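Local coordinates for periplasmic binding protein component of an ABC type zinc uptake transporter (Synechocystis sp., PDB 2OV1), which binds zinc, probably delivering it in the periplasm as the solute-binding component of an ABC-type zinc uptake transporter, at residues Leu104-Val109 / Ala172-Leu177; Gln158-Val163 / Val178-Glu183; Pro166-Phe171 / Glu232-Leu237. All coordinates share one frame; numbering follows the deposited sequence.

Contact 1 (Leu104-Val109 / Ala172-Leu177); sequences LSPTLV and ARDYNL
The phenol end of Tyr175 runs up against the pyrrolidine ring of Pro106, the two side chains coming from opposite directions. Pro106 CG lies 3.3 Å from Tyr175 OH, whereas Pro106 CD sits at the edge of the aromatic ring near its plane, so the proline meets the hydroxyl-bearing rim and not a face. One face of the same ring carries Asp174 CB, 3.8 Å above the plane and over its centre, which makes consecutive residues pack on each other as they reach across. In Tyr175, CG stands opposite the carbonyl carbon (chi1 -51°), and this sends the ring from the end of its helix to Pro106. The polar part of the interface is gathered by a single water. Water 1 accepts from Thr107 N at 2.7 Å and donates to Asp174 OD2 at 3.0 Å; Thr107 OG1 and Tyr175 OH are hydrogen-bonded to it as well. Asp174 thereby reaches the first turn of helix 106-123 through solvent, while the modelled approach of its carboxylate to Ser105 is too short to be trusted. Ser105 occupies the N-cap position, its OG accepting from Leu108 N at 3.2 Å, although the exact place of that hydroxyl is less certain. At the other helix end a Schellman motif closes the turn: Leu177 N bonds Ala172 O at 2.6 Å, and Asn176, with positive phi, serves as its C-prime residue. The contact therefore joins the start of helix 106-123 to the finish of helix 169-174. Helix 128-153 borders both partners, since Leu149 touches Pro106 and Tyr175 and Asn146 OD1 is hydrogen-bonded to Tyr175 OH, while Leu245 of helix 241-256 also packs on Pro106.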
loop_
_atom_site.group_PDB
_atom_site.type_symbol
_atom_site.label_atom_id
_atom_site.label_comp_id
_atom_site.label_asym_id
_atom_site.label_seq_id
_atom_site.Cartn_x
_atom_site.Cartn_y
_atom_site.Cartn_z
ATOM N N LEU A 104 2.423 1.649 -2.259
ATOM C CA LEU A 104 2.681 2.783 -1.377
ATOM C C LEU A 104 3.927 3.575 -1.743
ATOM O O LEU A 104 4.419 4.363 -0.942
ATOM C CB LEU A 104 2.739 2.307 0.080
ATOM C CG LEU A 104 1.383 1.785 0.615
ATOM C CD1 LEU A 104 1.581 1.153 1.976
ATOM C CD2 LEU A 104 0.377 2.940 0.696
ATOM N N SER A 105 4.433 3.372 -2.954
ATOM C CA SER A 105 5.604 4.118 -3.424
ATOM C C SER A 105 5.218 4.876 -4.688
ATOM O O SER A 105 4.916 4.270 -5.720
ATOM C CB SER A 105 6.780 3.193 -3.743
ATOM O OG SER A 105 7.703 3.850 -4.598
ATOM N N PRO A 106 5.218 6.215 -4.619
ATOM C CA PRO A 106 4.868 7.079 -5.746
ATOM C C PRO A 106 5.624 6.674 -7.022
ATOM O O PRO A 106 5.033 6.523 -8.091
ATOM C CB PRO A 106 5.253 8.459 -5.232
ATOM C CG PRO A 106 4.977 8.351 -3.774
ATOM C CD PRO A 106 5.585 7.017 -3.439
ATOM N N THR A 107 6.932 6.487 -6.890
ATOM C CA THR A 107 7.781 6.106 -8.007
ATOM C C THR A 107 7.391 4.757 -8.622
ATOM O O THR A 107 7.327 4.633 -9.840
ATOM C CB THR A 107 9.251 6.064 -7.565
ATOM O OG1 THR A 107 9.642 7.366 -7.109
ATOM C CG2 THR A 107 10.143 5.627 -8.717
ATOM N N LEU A 108 7.136 3.752 -7.793
ATOM C CA LEU A 108 6.751 2.448 -8.311
ATOM C C LEU A 108 5.351 2.516 -8.866
ATOM O O LEU A 108 5.021 1.836 -9.844
ATOM C CB LEU A 108 6.793 1.395 -7.217
ATOM C CG LEU A 108 8.024 0.487 -7.181
ATOM C CD1 LEU A 108 9.312 1.303 -7.319
ATOM C CD2 LEU A 108 8.018 -0.311 -5.874
ATOM N N VAL A 109 4.511 3.323 -8.233
ATOM C CA VAL A 109 3.143 3.457 -8.709
ATOM C C VAL A 109 3.129 3.938 -10.163
ATOM O O VAL A 109 2.162 3.705 -10.907
ATOM C CB VAL A 109 2.331 4.409 -7.809
ATOM C CG1 VAL A 109 1.013 4.789 -8.483
ATOM C CG2 VAL A 109 2.038 3.722 -6.484
ATOM N N ALA A 172 9.479 3.697 2.620
ATOM C CA ALA A 172 10.658 3.934 3.449
ATOM C C ALA A 172 11.966 3.943 2.652
ATOM O O ALA A 172 12.817 4.804 2.860
ATOM C CB ALA A 172 10.736 2.890 4.544
ATOM N N ARG A 173 12.129 2.978 1.754
ATOM C CA ARG A 173 13.336 2.892 0.941
ATOM C C ARG A 173 13.475 4.114 0.059
ATOM O O ARG A 173 14.551 4.720 -0.037
ATOM C CB ARG A 173 13.296 1.657 0.044
ATOM C CG ARG A 173 13.819 0.399 0.707
ATOM C CD ARG A 173 15.337 0.334 0.635
ATOM N NE ARG A 173 15.877 -0.796 1.378
ATOM C CZ ARG A 173 15.982 -0.834 2.701
ATOM N NH1 ARG A 173 15.582 0.203 3.434
ATOM N NH2 ARG A 173 16.500 -1.906 3.289
ATOM N N ASP A 174 12.379 4.466 -0.600
ATOM C CA ASP A 174 12.390 5.610 -1.492
ATOM C C ASP A 174 12.944 6.857 -0.815
ATOM O O ASP A 174 13.830 7.519 -1.348
ATOM C CB ASP A 174 10.975 5.903 -2.007
ATOM C CG ASP A 174 10.446 4.823 -2.925
ATOM O OD1 ASP A 174 11.220 3.923 -3.314
ATOM O OD2 ASP A 174 9.245 4.884 -3.256
ATOM N N TYR A 175 12.437 7.141 0.377
ATOM C CA TYR A 175 12.830 8.325 1.101
ATOM C C TYR A 175 13.860 8.139 2.215
ATOM O O TYR A 175 13.924 8.929 3.162
ATOM C CB TYR A 175 11.559 8.992 1.616
ATOM C CG TYR A 175 10.548 9.163 0.497
ATOM C CD1 TYR A 175 10.842 9.961 -0.605
ATOM C CD2 TYR A 175 9.324 8.469 0.502
ATOM C CE1 TYR A 175 9.957 10.065 -1.678
ATOM C CE2 TYR A 175 8.422 8.569 -0.571
ATOM C CZ TYR A 175 8.753 9.370 -1.659
ATOM O OH TYR A 175 7.907 9.480 -2.739
ATOM N N ASN A 176 14.672 7.097 2.098
ATOM C CA ASN A 176 15.712 6.833 3.077
ATOM C C ASN A 176 15.214 6.711 4.520
ATOM O O ASN A 176 15.852 7.206 5.448
ATOM C CB ASN A 176 16.773 7.928 2.974
ATOM C CG ASN A 176 17.338 8.056 1.565
ATOM O OD1 ASN A 176 17.569 9.165 1.065
ATOM N ND2 ASN A 176 17.569 6.919 0.918
ATOM N N LEU A 177 14.067 6.068 4.712
ATOM C CA LEU A 177 13.543 5.869 6.059
ATOM C C LEU A 177 13.731 4.394 6.413
ATOM O O LEU A 177 13.945 3.553 5.535
ATOM C CB LEU A 177 12.057 6.252 6.136
ATOM C CG LEU A 177 11.686 7.728 5.928
ATOM C CD1 LEU A 177 10.184 7.839 5.834
ATOM C CD2 LEU A 177 12.233 8.603 7.061
HETATM O O HOH W 1 8.348 7.329 -4.809
#

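Contact 2 (Gln158-Val163 / Val178-Glu183); sequences QRKFIV and VQIPIE
Phe161 and Gln179, paired on neighbouring parallel strands, meet at a slant: Gln179 CB sits over one face of the phenyl ring, 3.8 Å above its plane and displaced toward the rim, a CH-pi contact. The ring gets there because CG of Phe161 is placed between the backbone N and the carbonyl carbon (chi1 61°). Val163 CG2 is on the same face of the sheet and touches Pro181 CB at 4.2 Å. The other face carries Lys160 and Val178, side by side and pointing the same way, then Ile162 and Ile180; Ile162 CG2 goes on to meet Ile182 CD1 at 3.7 Å. With an alanine at Phe161, Gln179 CB is likely to lose its aromatic cover, and a gap would probably open toward Ile252 of helix 241-256. Five backbone hydrogen bonds set this register, with Val178 N to Arg159 O (2.8 Å) at one end and Ile182 N to Val163 O (2.8 Å) at the other. Further out, Arg159 NH1 bonds the carbonyls of Leu153 and Leu156, and its NE bonds that of Asn176, tying the start of strand 160-163 to the turn before strand 178-181. Leu197 of helix 193-204 touches Ile180 and Ile182. The backbone bonds thus fix the register of a beta-alpha-beta crossover through helix 169-174, while mostly apolar side chains pack on both faces of the strand pair; just past strand 178-181, Glu183 OE2 is hydrogen-bonded to His165 NE2, so this pairing probably influences how a zinc-binding side chain is placed.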
loop_
_atom_site.group_PDB
_atom_site.type_symbol
_atom_site.label_atom_id
_atom_site.label_comp_id
_atom_site.label_asym_id
_atom_site.label_seq_id
_atom_site.Cartn_x
_atom_site.Cartn_y
_atom_site.Cartn_z
ATOM N N GLN A 158 15.973 12.075 12.414
ATOM C CA GLN A 158 15.609 10.697 12.727
ATOM C C GLN A 158 15.048 10.016 11.484
ATOM O O GLN A 158 14.043 10.459 10.928
ATOM C CB GLN A 158 14.561 10.679 13.843
ATOM C CG GLN A 158 14.040 9.300 14.208
ATOM C CD GLN A 158 15.162 8.329 14.532
ATOM O OE1 GLN A 158 15.624 7.585 13.664
ATOM N NE2 GLN A 158 15.622 8.349 15.777
ATOM N N ARG A 159 15.687 8.929 11.061
ATOM C CA ARG A 159 15.261 8.210 9.865
ATOM C C ARG A 159 14.431 6.977 10.197
ATOM O O ARG A 159 13.877 6.333 9.309
ATOM C CB ARG A 159 16.484 7.773 9.049
ATOM C CG ARG A 159 17.571 8.831 8.875
ATOM C CD ARG A 159 17.009 10.150 8.358
ATOM N NE ARG A 159 16.281 10.004 7.098
ATOM C CZ ARG A 159 15.579 10.975 6.508
ATOM N NH1 ARG A 159 15.498 12.182 7.052
ATOM N NH2 ARG A 159 14.947 10.732 5.373
ATOM N N LYS A 160 14.338 6.652 11.476
ATOM C CA LYS A 160 13.604 5.469 11.881
ATOM C C LYS A 160 12.222 5.825 12.432
ATOM O O LYS A 160 12.045 6.870 13.052
ATOM C CB LYS A 160 14.463 4.700 12.913
ATOM C CG LYS A 160 15.887 4.367 12.382
ATOM C CD LYS A 160 17.088 4.620 13.342
ATOM C CE LYS A 160 18.413 4.657 12.487
ATOM N NZ LYS A 160 19.798 4.669 13.136
ATOM N N PHE A 161 11.231 4.991 12.142
ATOM C CA PHE A 161 9.891 5.213 12.679
ATOM C C PHE A 161 9.306 3.857 13.039
ATOM O O PHE A 161 9.504 2.874 12.326
ATOM C CB PHE A 161 8.986 5.998 11.702
ATOM C CG PHE A 161 8.755 5.323 10.378
ATOM C CD1 PHE A 161 7.500 4.807 10.052
ATOM C CD2 PHE A 161 9.776 5.249 9.435
ATOM C CE1 PHE A 161 7.266 4.235 8.800
ATOM C CE2 PHE A 161 9.558 4.681 8.184
ATOM C CZ PHE A 161 8.305 4.175 7.862
ATOM N N ILE A 162 8.634 3.807 14.184
ATOM C CA ILE A 162 8.044 2.573 14.687
ATOM C C ILE A 162 6.687 2.320 14.063
ATOM O O ILE A 162 5.799 3.173 14.134
ATOM C CB ILE A 162 7.845 2.631 16.225
ATOM C CG1 ILE A 162 9.197 2.815 16.925
ATOM C CG2 ILE A 162 7.153 1.363 16.708
ATOM C CD1 ILE A 162 9.072 3.113 18.418
ATOM N N VAL A 163 6.522 1.157 13.444
ATOM C CA VAL A 163 5.231 0.809 12.852
ATOM C C VAL A 163 4.725 -0.497 13.421
ATOM O O VAL A 163 5.511 -1.404 13.678
ATOM C CB VAL A 163 5.297 0.657 11.315
ATOM C CG1 VAL A 163 5.648 1.993 10.681
ATOM C CG2 VAL A 163 6.290 -0.406 10.932
ATOM N N VAL A 178 13.673 4.084 7.701
ATOM C CA VAL A 178 13.832 2.709 8.159
ATOM C C VAL A 178 12.678 2.441 9.122
ATOM O O VAL A 178 12.545 3.120 10.144
ATOM C CB VAL A 178 15.185 2.501 8.911
ATOM C CG1 VAL A 178 15.355 1.040 9.301
ATOM C CG2 VAL A 178 16.343 2.947 8.039
ATOM N N GLN A 179 11.827 1.474 8.800
ATOM C CA GLN A 179 10.726 1.191 9.698
ATOM C C GLN A 179 11.142 0.164 10.729
ATOM O O GLN A 179 11.946 -0.723 10.455
ATOM C CB GLN A 179 9.460 0.736 8.925
ATOM C CG GLN A 179 9.623 -0.498 8.058
ATOM C CD GLN A 179 8.375 -0.864 7.253
ATOM O OE1 GLN A 179 8.389 -1.833 6.504
ATOM N NE2 GLN A 179 7.297 -0.097 7.408
ATOM N N ILE A 180 10.630 0.341 11.941
ATOM C CA ILE A 180 10.896 -0.575 13.040
ATOM C C ILE A 180 9.526 -1.204 13.291
ATOM O O ILE A 180 8.643 -0.594 13.896
ATOM C CB ILE A 180 11.378 0.183 14.304
ATOM C CG1 ILE A 180 12.492 1.181 13.938
ATOM C CG2 ILE A 180 11.884 -0.801 15.342
ATOM C CD1 ILE A 180 13.648 0.574 13.157
ATOM N N PRO A 181 9.320 -2.423 12.786
ATOM C CA PRO A 181 8.062 -3.151 12.931
ATOM C C PRO A 181 7.871 -3.888 14.240
ATOM O O PRO A 181 8.753 -4.610 14.701
ATOM C CB PRO A 181 8.080 -4.095 11.736
ATOM C CG PRO A 181 9.504 -4.460 11.662
ATOM C CD PRO A 181 10.207 -3.119 11.842
ATOM N N ILE A 182 6.695 -3.685 14.821
ATOM C CA ILE A 182 6.284 -4.298 16.076
ATOM C C ILE A 182 5.916 -5.763 15.847
ATOM O O ILE A 182 6.283 -6.631 16.634
ATOM C CB ILE A 182 5.027 -3.598 16.635
ATOM C CG1 ILE A 182 5.345 -2.148 17.001
ATOM C CG2 ILE A 182 4.458 -4.389 17.794
ATOM C CD1 ILE A 182 6.441 -1.993 18.004
ATOM N N GLU A 183 5.170 -6.014 14.773
ATOM C CA GLU A 183 4.698 -7.352 14.425
ATOM C C GLU A 183 4.852 -7.670 12.933
ATOM O O GLU A 183 4.257 -7.010 12.077
ATOM C CB GLU A 183 3.220 -7.503 14.858
ATOM C CG GLU A 183 2.426 -8.642 14.178
ATOM C CD GLU A 183 1.056 -8.933 14.840
ATOM O OE1 GLU A 183 1.029 -9.579 15.910
ATOM O OE2 GLU A 183 0.008 -8.518 14.294
#

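Contact 3 (Pro166-Phe171 / Glu232-Leu237)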
loop_
_atom_site.group_PDB
_atom_site.type_symbol
_atom_site.label_atom_id
_atom_site.label_comp_id
_atom_site.label_asym_id
_atom_site.label_seq_id
_atom_site.Cartn_x
_atom_site.Cartn_y
_atom_site.Cartn_z
ATOM N N PRO A 166 4.832 -3.660 9.128
ATOM C CA PRO A 166 5.774 -3.160 8.126
ATOM C C PRO A 166 5.129 -3.071 6.750
ATOM O O PRO A 166 5.409 -3.876 5.869
ATOM C CB PRO A 166 6.893 -4.186 8.183
ATOM C CG PRO A 166 6.133 -5.455 8.373
ATOM C CD PRO A 166 5.065 -5.092 9.404
ATOM N N SER A 167 4.263 -2.083 6.580
ATOM C CA SER A 167 3.585 -1.889 5.314
ATOM C C SER A 167 4.283 -0.798 4.518
ATOM O O SER A 167 3.962 -0.591 3.352
ATOM C CB SER A 167 2.133 -1.469 5.550
ATOM O OG SER A 167 1.512 -2.294 6.512
ATOM N N TRP A 168 5.241 -0.108 5.139
ATOM C CA TRP A 168 5.912 0.988 4.462
ATOM C C TRP A 168 7.374 0.754 4.073
ATOM O O TRP A 168 8.186 1.680 4.113
ATOM C CB TRP A 168 5.762 2.266 5.316
ATOM C CG TRP A 168 4.359 2.421 5.865
ATOM C CD1 TRP A 168 3.817 1.746 6.936
ATOM C CD2 TRP A 168 3.275 3.157 5.282
ATOM N NE1 TRP A 168 2.476 2.002 7.042
ATOM C CE2 TRP A 168 2.112 2.866 6.043
ATOM C CE3 TRP A 168 3.165 4.028 4.190
ATOM C CZ2 TRP A 168 0.859 3.419 5.741
ATOM C CZ3 TRP A 168 1.916 4.575 3.891
ATOM C CH2 TRP A 168 0.782 4.269 4.663
ATOM N N ALA A 169 7.716 -0.465 3.669
ATOM C CA ALA A 169 9.111 -0.761 3.305
ATOM C C ALA A 169 9.539 -0.042 2.030
ATOM O O ALA A 169 10.664 0.448 1.927
ATOM C CB ALA A 169 9.316 -2.274 3.140
ATOM N N TYR A 170 8.638 0.006 1.058
ATOM C CA TYR A 170 8.923 0.664 -0.201
ATOM C C TYR A 170 8.983 2.175 0.011
ATOM O O TYR A 170 9.982 2.833 -0.308
ATOM C CB TYR A 170 7.860 0.249 -1.212
ATOM C CG TYR A 170 8.041 -1.193 -1.651
ATOM C CD1 TYR A 170 8.979 -1.524 -2.631
ATOM C CD2 TYR A 170 7.308 -2.232 -1.065
ATOM C CE1 TYR A 170 9.185 -2.846 -3.023
ATOM C CE2 TYR A 170 7.512 -3.570 -1.453
ATOM C CZ TYR A 170 8.450 -3.862 -2.432
ATOM O OH TYR A 170 8.659 -5.160 -2.846
ATOM N N PHE A 171 7.908 2.717 0.564
ATOM C CA PHE A 171 7.834 4.137 0.876
ATOM C C PHE A 171 9.105 4.528 1.648
ATOM O O PHE A 171 9.731 5.542 1.361
ATOM C CB PHE A 171 6.589 4.387 1.734
ATOM C CG PHE A 171 6.434 5.805 2.198
ATOM C CD1 PHE A 171 5.568 6.679 1.545
ATOM C CD2 PHE A 171 7.132 6.257 3.319
ATOM C CE1 PHE A 171 5.394 7.976 2.003
ATOM C CE2 PHE A 171 6.968 7.545 3.783
ATOM C CZ PHE A 171 6.092 8.414 3.126
ATOM N N GLU A 232 -0.086 7.216 16.738
ATOM C CA GLU A 232 -0.752 7.776 15.582
ATOM C C GLU A 232 -0.980 6.632 14.626
ATOM O O GLU A 232 -0.314 5.603 14.714
ATOM C CB GLU A 232 0.113 8.850 14.944
ATOM C CG GLU A 232 -0.289 10.237 15.389
ATOM C CD GLU A 232 0.764 11.270 15.097
ATOM O OE1 GLU A 232 0.515 12.460 15.384
ATOM O OE2 GLU A 232 1.843 10.902 14.583
ATOM N N LEU A 233 -1.932 6.802 13.722
ATOM C CA LEU A 233 -2.220 5.759 12.761
ATOM C C LEU A 233 -1.700 6.105 11.378
ATOM O O LEU A 233 -1.610 7.275 11.004
ATOM C CB LEU A 233 -3.729 5.495 12.694
ATOM C CG LEU A 233 -4.337 5.050 14.027
ATOM C CD1 LEU A 233 -5.855 4.966 13.906
ATOM C CD2 LEU A 233 -3.744 3.712 14.429
ATOM N N LEU A 234 -1.310 5.058 10.657
ATOM C CA LEU A 234 -0.834 5.145 9.285
ATOM C C LEU A 234 -1.706 4.151 8.552
ATOM O O LEU A 234 -1.670 2.958 8.853
ATOM C CB LEU A 234 0.623 4.713 9.155
ATOM C CG LEU A 234 1.656 5.668 9.742
ATOM C CD1 LEU A 234 3.036 5.316 9.179
ATOM C CD2 LEU A 234 1.290 7.110 9.387
ATOM N N ASP A 235 -2.490 4.653 7.598
ATOM C CA ASP A 235 -3.414 3.833 6.805
ATOM C C ASP A 235 -2.903 3.559 5.395
ATOM O O ASP A 235 -2.947 4.428 4.526
ATOM C CB ASP A 235 -4.771 4.525 6.714
ATOM C CG ASP A 235 -5.815 3.661 6.050
ATOM O OD1 ASP A 235 -5.522 2.463 5.833
ATOM O OD2 ASP A 235 -6.924 4.165 5.749
ATOM N N PRO A 236 -2.425 2.332 5.146
ATOM C CA PRO A 236 -1.904 1.949 3.828
ATOM C C PRO A 236 -3.022 1.671 2.808
ATOM O O PRO A 236 -2.787 1.670 1.595
ATOM C CB PRO A 236 -1.088 0.698 4.134
ATOM C CG PRO A 236 -1.889 0.055 5.215
ATOM C CD PRO A 236 -2.285 1.221 6.107
ATOM N N LEU A 237 -4.236 1.443 3.300
ATOM C CA LEU A 237 -5.354 1.169 2.414
ATOM C C LEU A 237 -6.228 2.397 2.121
ATOM O O LEU A 237 -7.296 2.281 1.510
ATOM C CB LEU A 237 -6.200 0.022 2.985
ATOM C CG LEU A 237 -5.463 -1.319 3.119
ATOM C CD1 LEU A 237 -6.358 -2.342 3.803
ATOM C CD2 LEU A 237 -5.033 -1.813 1.745
HETATM O O HOH W 2 0.447 0.970 8.990
#
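Water 2 ties Trp168 to Leu234, donating to Leu234 O at 2.9 Å while accepting from Trp168 NE1 at 3.0 Å. It lies in the plane of the indole, at its edge, and so gives the ring N-H and the carbonyl at the strand end a shared partner. Most other contacts of the indole are apolar. Trp168 CG stands anti to the carbonyl carbon (chi1 -43°), which carries the ring system across to Leu234 and Pro236. Leu234 CD1 stands over the five-membered ring, 4.1 Å from its centroid and 16° off the normal, a CH-pi contact. Further along, Trp168 CZ2 meets Pro236 CB at 3.7 Å, and Asp235 O comes to the edge at Trp168 CH2. An Asx turn shapes this loop, Asp235 OD1 accepting from Leu237 N at 3.0 Å. Val248 of helix 241-256 touches both Trp168 and Leu234. Beside the indole, Ser167 CB rests against Pro236 CB at 4.1 Å, and Ser167 OG is hydrogen-bonded to Glu212 OE1. Loops following the C-terminal ends of parallel strands commonly form the binding site in alpha/beta folds, and here the Ser167 side chain is about 4 Å from those of His101 and His165, two residues that bind zinc.

The three contacts share one beta-alpha-beta unit. Contact 2 pairs its strands, and contacts 1 and 3 use opposite ends of the intervening helix 169-174, their centres about 11 Å apart. Contacts 2 and 3, with centres about 10 Å apart, reach the same parallel sheet, contact 2 at the outer strand 178-181 and its neighbour 160-163, contact 3 at the other outer strand, 230-234. Contact 1 meets contact 2 where Leu177 CB packs 3.6 Å from Phe161 CE2, and meets contact 3 where Leu104 CD1 lies 3.5 Å from Pro236 CB. Contact 3 comes nearest to the zinc-binding histidines; side chain to side chain, Val163 of contact 2 is about 6 Å from His165 and Ser105 of contact 1 about 8 Å from His101.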